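Putative polyketide synthase (Brevibacillus brevis, PDB 5HU7) probably dehydrates beta-hydroxyacyl intermediates during polyketide assembly, as the dehydratase domain of a trans-AT polyketide synthase with the hotdog fold. Local coordinates at residues Pro186-Ile198 with His209-Leu223. Sequence-based numbering, arbitrary orientation.
Sequences PGHVLVKLSLPSI and HPSLLESLLPSTRYL
His209 meets Leu195 and Pro196 just ahead of helix 212-227. Its imidazole is gripped at both nitrogens: NE2 donates to Pro196 O at 2.7 Å, somewhat bent at 143°, while ND1 accepts from Ser211 N at 3.0 Å, a capping bond in the type I turn leading into the helix. With CG anti to the backbone N (chi1 -169°), one ring face lies under Leu195 CB in a CH-pi contact, 3.8 Å from the centroid, and Pro210 CD sits toward the rim of the opposite face. Cutting the ring back to an alanine here is likely to leave Pro196 O and Ser211 N without these mates and open a gap beneath Leu195. Pro210 CG meets Ile198 CD1 tip to tip, and Ser211 lies against the Pro196 ring. Leu195 CD2 rests on Leu212 CA, and Leu193 CD2 on Ser215 CB (3.8 Å). Ser219 brings OG to 3.4 Å from Val191 CG2, yet turns that hydroxyl back to Ser215 O at 2.7 Å. Val189 CG1 approaches Tyr222 CD2 obliquely (3.9 Å) and touches Leu223 CB. Strand and helix axes approach to 8.6 Å at 153°, consistent with a hotdog sheet wrapping its helix. Small serines probably let the helix near the aliphatic strand face, while His209, hydrogen-bonded through both nitrogens, ties the pre-helix loop to the chain after the strand.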
loop_
_atom_site.group_PDB
_atom_site.type_symbol
_atom_site.label_atom_id
_atom_site.label_comp_id
_atom_site.label_asym_id
_atom_site.label_seq_id
_atom_site.Cartn_x
_atom_site.Cartn_y
_atom_site.Cartn_z
ATOM N N PRO A 186 -34.997 -6.313 -33.245
ATOM C CA PRO A 186 -35.923 -5.488 -32.459
ATOM C C PRO A 186 -35.667 -5.731 -30.967
ATOM O O PRO A 186 -35.635 -6.882 -30.534
ATOM C CB PRO A 186 -37.301 -5.998 -32.914
ATOM C CG PRO A 186 -37.032 -6.681 -34.212
ATOM C CD PRO A 186 -35.734 -7.350 -33.986
ATOM N N GLY A 187 -35.353 -4.665 -30.230
ATOM C CA GLY A 187 -35.051 -4.749 -28.799
ATOM C C GLY A 187 -33.608 -5.018 -28.400
ATOM O O GLY A 187 -33.307 -4.970 -27.195
ATOM N N HIS A 188 -32.692 -5.308 -29.366
ATOM C CA HIS A 188 -31.284 -5.533 -29.013
ATOM C C HIS A 188 -30.290 -5.276 -30.135
ATOM O O HIS A 188 -30.635 -5.311 -31.307
ATOM C CB HIS A 188 -31.048 -6.961 -28.439
ATOM C CG HIS A 188 -31.026 -8.089 -29.435
ATOM N ND1 HIS A 188 -29.950 -8.284 -30.307
ATOM C CD2 HIS A 188 -31.891 -9.111 -29.597
ATOM C CE1 HIS A 188 -30.243 -9.360 -31.022
ATOM N NE2 HIS A 188 -31.387 -9.906 -30.618
ATOM N N VAL A 189 -29.031 -5.064 -29.737
ATOM C CA VAL A 189 -27.903 -4.962 -30.639
ATOM C C VAL A 189 -26.851 -5.906 -30.102
ATOM O O VAL A 189 -26.644 -5.950 -28.895
ATOM C CB VAL A 189 -27.361 -3.526 -30.879
ATOM C CG1 VAL A 189 -28.407 -2.671 -31.556
ATOM C CG2 VAL A 189 -26.902 -2.862 -29.594
ATOM N N LEU A 190 -26.279 -6.752 -30.972
ATOM C CA LEU A 190 -25.207 -7.670 -30.586
ATOM C C LEU A 190 -23.988 -7.157 -31.320
ATOM O O LEU A 190 -23.950 -7.180 -32.552
ATOM C CB LEU A 190 -25.512 -9.134 -30.931
ATOM C CG LEU A 190 -24.372 -10.108 -30.673
ATOM C CD1 LEU A 190 -24.206 -10.362 -29.180
ATOM C CD2 LEU A 190 -24.588 -11.423 -31.456
ATOM N N VAL A 191 -23.027 -6.631 -30.572
ATOM C CA VAL A 191 -21.843 -6.034 -31.155
ATOM C C VAL A 191 -20.720 -7.032 -31.141
ATOM O O VAL A 191 -20.388 -7.538 -30.071
ATOM C CB VAL A 191 -21.416 -4.775 -30.343
ATOM C CG1 VAL A 191 -20.218 -4.097 -30.981
ATOM C CG2 VAL A 191 -22.561 -3.791 -30.214
ATOM N N LYS A 192 -20.092 -7.260 -32.286
ATOM C CA LYS A 192 -18.897 -8.101 -32.350
ATOM C C LYS A 192 -17.717 -7.147 -32.160
ATOM O O LYS A 192 -17.559 -6.189 -32.922
ATOM C CB LYS A 192 -18.786 -8.832 -33.678
ATOM C CG LYS A 192 -17.601 -9.788 -33.717
ATOM C CD LYS A 192 -17.702 -10.751 -34.876
ATOM C CE LYS A 192 -16.455 -11.574 -35.040
ATOM N NZ LYS A 192 -15.297 -10.769 -35.516
ATOM N N LEU A 193 -16.924 -7.393 -31.132
ATOM C CA LEU A 193 -15.822 -6.519 -30.760
ATOM C C LEU A 193 -14.478 -7.023 -31.208
ATOM O O LEU A 193 -14.210 -8.214 -31.174
ATOM C CB LEU A 193 -15.784 -6.356 -29.231
ATOM C CG LEU A 193 -17.005 -5.715 -28.617
ATOM C CD1 LEU A 193 -17.007 -5.932 -27.147
ATOM C CD2 LEU A 193 -17.098 -4.237 -28.963
ATOM N N SER A 194 -13.577 -6.082 -31.444
ATOM C CA SER A 194 -12.181 -6.357 -31.752
ATOM C C SER A 194 -11.437 -5.255 -31.034
ATOM O O SER A 194 -10.988 -4.281 -31.631
ATOM C CB SER A 194 -11.940 -6.419 -33.256
ATOM O OG SER A 194 -10.598 -6.127 -33.592
ATOM N N LEU A 195 -11.403 -5.390 -29.704
ATOM C CA LEU A 195 -10.797 -4.409 -28.827
ATOM C C LEU A 195 -9.301 -4.285 -29.111
ATOM O O LEU A 195 -8.658 -5.283 -29.444
ATOM C CB LEU A 195 -11.041 -4.766 -27.350
ATOM C CG LEU A 195 -12.495 -4.701 -26.884
ATOM C CD1 LEU A 195 -12.659 -5.277 -25.494
ATOM C CD2 LEU A 195 -13.029 -3.290 -26.944
ATOM N N PRO A 196 -8.725 -3.064 -29.028
ATOM C CA PRO A 196 -7.291 -2.919 -29.325
ATOM C C PRO A 196 -6.386 -3.791 -28.463
ATOM O O PRO A 196 -6.754 -4.178 -27.362
ATOM C CB PRO A 196 -7.022 -1.429 -29.103
ATOM C CG PRO A 196 -8.340 -0.776 -29.174
ATOM C CD PRO A 196 -9.334 -1.763 -28.683
ATOM N N SER A 197 -5.209 -4.113 -28.996
ATOM C CA SER A 197 -4.222 -4.954 -28.323
ATOM C C SER A 197 -3.680 -4.274 -27.061
ATOM O O SER A 197 -3.321 -3.095 -27.089
ATOM C CB SER A 197 -3.069 -5.283 -29.273
ATOM O OG SER A 197 -2.469 -4.106 -29.791
ATOM N N ILE A 198 -3.671 -5.018 -25.957
ATOM C CA ILE A 198 -3.162 -4.580 -24.661
ATOM C C ILE A 198 -2.170 -5.664 -24.236
ATOM O O ILE A 198 -2.441 -6.853 -24.443
ATOM C CB ILE A 198 -4.342 -4.393 -23.653
ATOM C CG1 ILE A 198 -5.290 -3.258 -24.109
ATOM C CG2 ILE A 198 -3.868 -4.138 -22.222
ATOM C CD1 ILE A 198 -4.743 -1.837 -24.171
ATOM N N HIS A 209 -11.524 -3.500 -20.292
ATOM C CA HIS A 209 -10.545 -3.064 -21.255
ATOM C C HIS A 209 -10.601 -1.527 -21.305
ATOM O O HIS A 209 -11.697 -0.965 -21.223
ATOM C CB HIS A 209 -10.893 -3.663 -22.622
ATOM C CG HIS A 209 -9.836 -3.511 -23.652
ATOM N ND1 HIS A 209 -9.692 -2.333 -24.366
ATOM C CD2 HIS A 209 -8.893 -4.388 -24.058
ATOM C CE1 HIS A 209 -8.633 -2.518 -25.145
ATOM N NE2 HIS A 209 -8.191 -3.773 -25.069
ATOM N N PRO A 210 -9.455 -0.816 -21.476
ATOM C CA PRO A 210 -9.508 0.651 -21.505
ATOM C C PRO A 210 -10.256 1.277 -22.687
ATOM O O PRO A 210 -10.555 2.468 -22.625
ATOM C CB PRO A 210 -8.023 1.043 -21.502
ATOM C CG PRO A 210 -7.329 -0.110 -22.051
ATOM C CD PRO A 210 -8.060 -1.290 -21.553
ATOM N N SER A 211 -10.546 0.509 -23.753
ATOM C CA SER A 211 -11.223 1.013 -24.953
ATOM C C SER A 211 -12.677 0.562 -25.088
ATOM O O SER A 211 -13.318 0.959 -26.053
ATOM C CB SER A 211 -10.456 0.560 -26.186
ATOM O OG SER A 211 -9.058 0.734 -26.022
ATOM N N LEU A 212 -13.195 -0.244 -24.156
ATOM C CA LEU A 212 -14.563 -0.774 -24.200
ATOM C C LEU A 212 -15.682 0.291 -24.312
ATOM O O LEU A 212 -16.686 0.046 -24.973
ATOM C CB LEU A 212 -14.789 -1.662 -22.957
ATOM C CG LEU A 212 -16.161 -2.282 -22.797
ATOM C CD1 LEU A 212 -16.472 -3.196 -23.961
ATOM C CD2 LEU A 212 -16.265 -3.042 -21.485
ATOM N N LEU A 213 -15.533 1.435 -23.649
ATOM C CA LEU A 213 -16.532 2.516 -23.674
ATOM C C LEU A 213 -16.550 3.228 -25.034
ATOM O O LEU A 213 -17.607 3.663 -25.492
ATOM C CB LEU A 213 -16.203 3.522 -22.550
ATOM C CG LEU A 213 -17.121 4.746 -22.379
ATOM C CD1 LEU A 213 -18.516 4.320 -21.929
ATOM C CD2 LEU A 213 -16.462 5.771 -21.411
ATOM N N GLU A 214 -15.400 3.298 -25.705
ATOM C CA GLU A 214 -15.322 3.945 -27.021
ATOM C C GLU A 214 -16.073 3.112 -28.100
ATOM O O GLU A 214 -16.358 3.645 -29.181
ATOM C CB GLU A 214 -13.852 4.204 -27.472
ATOM C CG GLU A 214 -12.876 4.679 -26.396
ATOM C CD GLU A 214 -13.354 5.754 -25.436
ATOM O OE1 GLU A 214 -13.584 6.897 -25.894
ATOM O OE2 GLU A 214 -13.429 5.473 -24.216
ATOM N N SER A 215 -16.352 1.811 -27.810
ATOM C CA SER A 215 -17.050 0.882 -28.691
ATOM C C SER A 215 -18.522 0.749 -28.350
ATOM O O SER A 215 -19.345 0.609 -29.249
ATOM C CB SER A 215 -16.412 -0.496 -28.587
ATOM O OG SER A 215 -15.018 -0.430 -28.844
ATOM N N LEU A 216 -18.841 0.710 -27.066
ATOM C CA LEU A 216 -20.194 0.551 -26.568
ATOM C C LEU A 216 -21.037 1.786 -26.760
ATOM O O LEU A 216 -22.176 1.678 -27.189
ATOM C CB LEU A 216 -20.155 0.173 -25.078
ATOM C CG LEU A 216 -19.662 -1.249 -24.755
ATOM C CD1 LEU A 216 -19.634 -1.482 -23.253
ATOM C CD2 LEU A 216 -20.520 -2.289 -25.400
ATOM N N LEU A 217 -20.498 2.951 -26.453
ATOM C CA LEU A 217 -21.234 4.211 -26.596
ATOM C C LEU A 217 -21.868 4.393 -28.000
ATOM O O LEU A 217 -23.088 4.489 -28.058
ATOM C CB LEU A 217 -20.340 5.400 -26.198
ATOM C CG LEU A 217 -20.959 6.801 -26.340
ATOM C CD1 LEU A 217 -22.341 6.892 -25.630
ATOM C CD2 LEU A 217 -20.004 7.840 -25.788
ATOM N N PRO A 218 -21.137 4.324 -29.135
ATOM C CA PRO A 218 -21.823 4.418 -30.447
ATOM C C PRO A 218 -22.886 3.331 -30.661
ATOM O O PRO A 218 -23.903 3.566 -31.314
ATOM C CB PRO A 218 -20.679 4.308 -31.476
ATOM C CG PRO A 218 -19.495 3.830 -30.736
ATOM C CD PRO A 218 -19.673 4.224 -29.297
ATOM N N SER A 219 -22.659 2.147 -30.056
ATOM C CA SER A 219 -23.572 1.001 -30.116
ATOM C C SER A 219 -24.853 1.251 -29.310
ATOM O O SER A 219 -25.917 0.794 -29.733
ATOM C CB SER A 219 -22.878 -0.266 -29.609
ATOM O OG SER A 219 -21.620 -0.488 -30.231
ATOM N N THR A 220 -24.751 1.912 -28.131
ATOM C CA THR A 220 -25.939 2.234 -27.331
ATOM C C THR A 220 -26.738 3.312 -28.045
ATOM O O THR A 220 -27.970 3.226 -28.099
ATOM C CB THR A 220 -25.634 2.613 -25.867
ATOM O OG1 THR A 220 -24.925 3.856 -25.775
ATOM C CG2 THR A 220 -24.907 1.518 -25.103
ATOM N N ARG A 221 -26.041 4.293 -28.638
ATOM C CA ARG A 221 -26.684 5.361 -29.413
ATOM C C ARG A 221 -27.444 4.791 -30.614
ATOM O O ARG A 221 -28.515 5.289 -30.953
ATOM C CB ARG A 221 -25.653 6.391 -29.889
ATOM C CG ARG A 221 -25.114 7.240 -28.768
ATOM C CD ARG A 221 -23.895 7.996 -29.242
ATOM N NE ARG A 221 -23.404 8.950 -28.248
ATOM C CZ ARG A 221 -22.294 9.670 -28.384
ATOM N NH1 ARG A 221 -21.544 9.551 -29.476
ATOM N NH2 ARG A 221 -21.922 10.513 -27.429
ATOM N N TYR A 222 -26.896 3.736 -31.238
ATOM C CA TYR A 222 -27.543 3.050 -32.357
ATOM C C TYR A 222 -28.833 2.353 -31.890
ATOM O O TYR A 222 -29.825 2.350 -32.616
ATOM C CB TYR A 222 -26.568 2.060 -33.037
ATOM C CG TYR A 222 -27.205 1.238 -34.130
ATOM C CD1 TYR A 222 -27.990 1.835 -35.111
ATOM C CD2 TYR A 222 -27.054 -0.141 -34.167
ATOM C CE1 TYR A 222 -28.647 1.073 -36.073
ATOM C CE2 TYR A 222 -27.700 -0.914 -35.131
ATOM C CZ TYR A 222 -28.479 -0.298 -36.098
ATOM O OH TYR A 222 -29.120 -1.012 -37.085
ATOM N N LEU A 223 -28.828 1.777 -30.680
ATOM C CA LEU A 223 -30.034 1.149 -30.125
ATOM C C LEU A 223 -31.089 2.236 -29.814
ATOM O O LEU A 223 -32.247 2.122 -30.237
ATOM C CB LEU A 223 -29.687 0.359 -28.838
ATOM C CG LEU A 223 -30.849 -0.335 -28.111
ATOM C CD1 LEU A 223 -31.620 -1.290 -29.031
ATOM C CD2 LEU A 223 -30.357 -1.060 -26.876
#